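Local coordinates for Emp46p (Saccharomyces cerevisiae, PDB 2A6V), which is a cargo receptor with a carbohydrate recognition domain of the legume-like lectin family, involved in the secretion of glycoproteins, at residues Lys57-Ile62 and Ser192-Ile197. Residues are numbered along the deposited sequence; the frame is centred on the assembly and turned at random. Where two conformers were deposited one is given.
Sequences KPEYSI and SSPFRI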
loop_
_atom_site.group_PDB
_atom_site.type_symbol
_atom_site.label_atom_id
_atom_site.label_comp_id
_atom_site.label_asym_id
_atom_site.label_seq_id
_atom_site.Cartn_x
_atom_site.Cartn_y
_atom_site.Cartn_z
ATOM N N LYS A 57 5.847 12.069 -2.667
ATOM C CA LYS A 57 7.180 12.640 -2.879
ATOM C C LYS A 57 7.894 12.977 -1.546
ATOM O O LYS A 57 9.022 12.541 -1.344
ATOM C CB LYS A 57 7.116 13.871 -3.792
ATOM C CG LYS A 57 6.752 13.594 -5.252
ATOM C CD LYS A 57 6.682 14.905 -6.071
ATOM C CE LYS A 57 6.051 14.668 -7.434
ATOM N NZ LYS A 57 5.778 15.972 -8.160
ATOM N N PRO A 58 7.250 13.695 -0.632
ATOM C CA PRO A 58 7.928 14.038 0.628
ATOM C C PRO A 58 8.017 12.815 1.531
ATOM O O PRO A 58 7.065 12.040 1.603
ATOM C CB PRO A 58 7.007 15.076 1.251
ATOM C CG PRO A 58 5.665 14.768 0.733
ATOM C CD PRO A 58 5.876 14.200 -0.643
ATOM N N GLU A 59 9.153 12.634 2.185
ATOM C CA GLU A 59 9.258 11.643 3.254
ATOM C C GLU A 59 8.491 12.141 4.467
ATOM O O GLU A 59 8.425 13.342 4.723
ATOM C CB GLU A 59 10.721 11.401 3.634
ATOM C CG GLU A 59 11.540 10.882 2.479
ATOM C CD GLU A 59 12.838 10.242 2.906
ATOM O OE1 GLU A 59 13.490 10.775 3.825
ATOM O OE2 GLU A 59 13.203 9.212 2.294
ATOM N N TYR A 60 7.904 11.209 5.209
ATOM C CA TYR A 60 7.131 11.530 6.407
ATOM C C TYR A 60 7.924 11.257 7.686
ATOM O O TYR A 60 8.513 10.200 7.839
ATOM C CB TYR A 60 5.858 10.688 6.440
ATOM C CG TYR A 60 4.923 11.067 7.562
ATOM C CD1 TYR A 60 4.173 12.219 7.491
ATOM C CD2 TYR A 60 4.790 10.266 8.700
ATOM C CE1 TYR A 60 3.311 12.578 8.504
ATOM C CE2 TYR A 60 3.918 10.616 9.721
ATOM C CZ TYR A 60 3.181 11.779 9.622
ATOM O OH TYR A 60 2.304 12.141 10.621
ATOM N N SER A 61 7.926 12.227 8.595
ATOM C CA SER A 61 8.501 12.060 9.921
ATOM C C SER A 61 7.377 12.125 10.958
ATOM O O SER A 61 6.604 13.079 10.986
ATOM C CB SER A 61 9.566 13.139 10.176
ATOM O OG SER A 61 10.686 12.943 9.322
ATOM N N ILE A 62 7.273 11.087 11.784
ATOM C CA ILE A 62 6.201 11.010 12.777
ATOM C C ILE A 62 6.459 11.987 13.910
ATOM O O ILE A 62 7.603 12.187 14.311
ATOM C CB ILE A 62 6.088 9.576 13.353
ATOM C CG1 ILE A 62 5.333 8.679 12.380
ATOM C CG2 ILE A 62 5.388 9.570 14.729
ATOM C CD1 ILE A 62 5.367 7.237 12.755
ATOM N N SER A 192 11.551 6.575 14.440
ATOM C CA SER A 192 12.834 7.269 14.558
ATOM C C SER A 192 13.529 7.569 13.223
ATOM O O SER A 192 14.713 7.915 13.197
ATOM C CB SER A 192 13.763 6.422 15.427
ATOM O OG SER A 192 14.011 5.150 14.836
ATOM N N SER A 193 12.809 7.443 12.114
ATOM C CA SER A 193 13.390 7.741 10.809
ATOM C C SER A 193 12.313 8.228 9.849
ATOM O O SER A 193 11.147 7.824 9.964
ATOM C CB SER A 193 14.086 6.507 10.232
ATOM O OG SER A 193 13.141 5.530 9.811
ATOM N N PRO A 194 12.678 9.106 8.917
ATOM C CA PRO A 194 11.739 9.484 7.852
ATOM C C PRO A 194 11.487 8.272 6.960
ATOM O O PRO A 194 12.348 7.410 6.838
ATOM C CB PRO A 194 12.490 10.586 7.088
ATOM C CG PRO A 194 13.575 11.041 8.010
ATOM C CD PRO A 194 13.968 9.817 8.791
ATOM N N PHE A 195 10.310 8.191 6.360
ATOM C CA PHE A 195 10.009 7.080 5.478
ATOM C C PHE A 195 9.070 7.510 4.362
ATOM O O PHE A 195 8.418 8.552 4.423
ATOM C CB PHE A 195 9.450 5.883 6.261
ATOM C CG PHE A 195 8.252 6.219 7.090
ATOM C CD1 PHE A 195 8.399 6.697 8.391
ATOM C CD2 PHE A 195 6.979 6.098 6.565
ATOM C CE1 PHE A 195 7.296 7.038 9.146
ATOM C CE2 PHE A 195 5.877 6.428 7.324
ATOM C CZ PHE A 195 6.037 6.901 8.622
ATOM N N ARG A 196 9.042 6.687 3.327
ATOM C CA ARG A 196 8.276 6.951 2.133
ATOM C C ARG A 196 7.028 6.100 2.171
ATOM O O ARG A 196 7.061 4.959 2.641
ATOM C CB ARG A 196 9.116 6.632 0.912
ATOM C CG ARG A 196 10.241 7.663 0.708
ATOM C CD ARG A 196 11.047 7.488 -0.560
ATOM N NE ARG A 196 11.246 6.082 -0.925
ATOM C CZ ARG A 196 10.605 5.449 -1.923
ATOM N NH1 ARG A 196 9.714 6.076 -2.693
ATOM N NH2 ARG A 196 10.863 4.171 -2.162
ATOM N N ILE A 197 5.944 6.655 1.643
ATOM C CA ILE A 197 4.625 6.028 1.675
ATOM C C ILE A 197 4.110 5.852 0.282
ATOM O O ILE A 197 4.104 6.803 -0.506
ATOM C CB ILE A 197 3.649 6.932 2.478
ATOM C CG1 ILE A 197 4.119 7.095 3.925
ATOM C CG2 ILE A 197 2.229 6.430 2.383
ATOM C CD1 ILE A 197 3.552 8.285 4.583
HETATM O O HOH W 1 6.713 9.406 0.844
#
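Tyr60 and Phe195 are joined by two backbone hydrogen bonds. Tyr60 N gives a nearly straight one to Phe195 O at 2.8 Å (N-H...O angle 172°). Phe195 N returns a longer, more bent one to Tyr60 O at 3.1 Å. This is a single antiparallel bridge of the hydrogen-bonded type. Tyr60 O also accepts a CA-H...O contact from Pro194 CA at 3.3 Å and lies over one face of the Phe195 ring, toward its rim. Phe195 chi1 of 55° sets CG between backbone N and carbonyl carbon, which brings the ring back toward Tyr60 although CB points away. The two side chains run side by side, with Phe195 CZ 3.6 Å from Tyr60 CD2, at the tyrosine ring edge. Ile197 CD1 reaches Tyr60 CB, and Ile62 CD1 meets the phenylalanine edge at CE1. On the outer side, the Glu59 carboxylate lies against Pro194 CB and Arg196 CG. A water replaces the next direct link, donating to Pro58 O and accepting from Ile197 N. Further out, Tyr60 OH is hydrogen-bonded to Asp219 OD1, and Met66 touches both side chains. The contact carries the antiparallel pairing of 51-56 with 196-202 into the loop after 51-56, at one end of this neighbouring strand pair in the lectin beta sandwich.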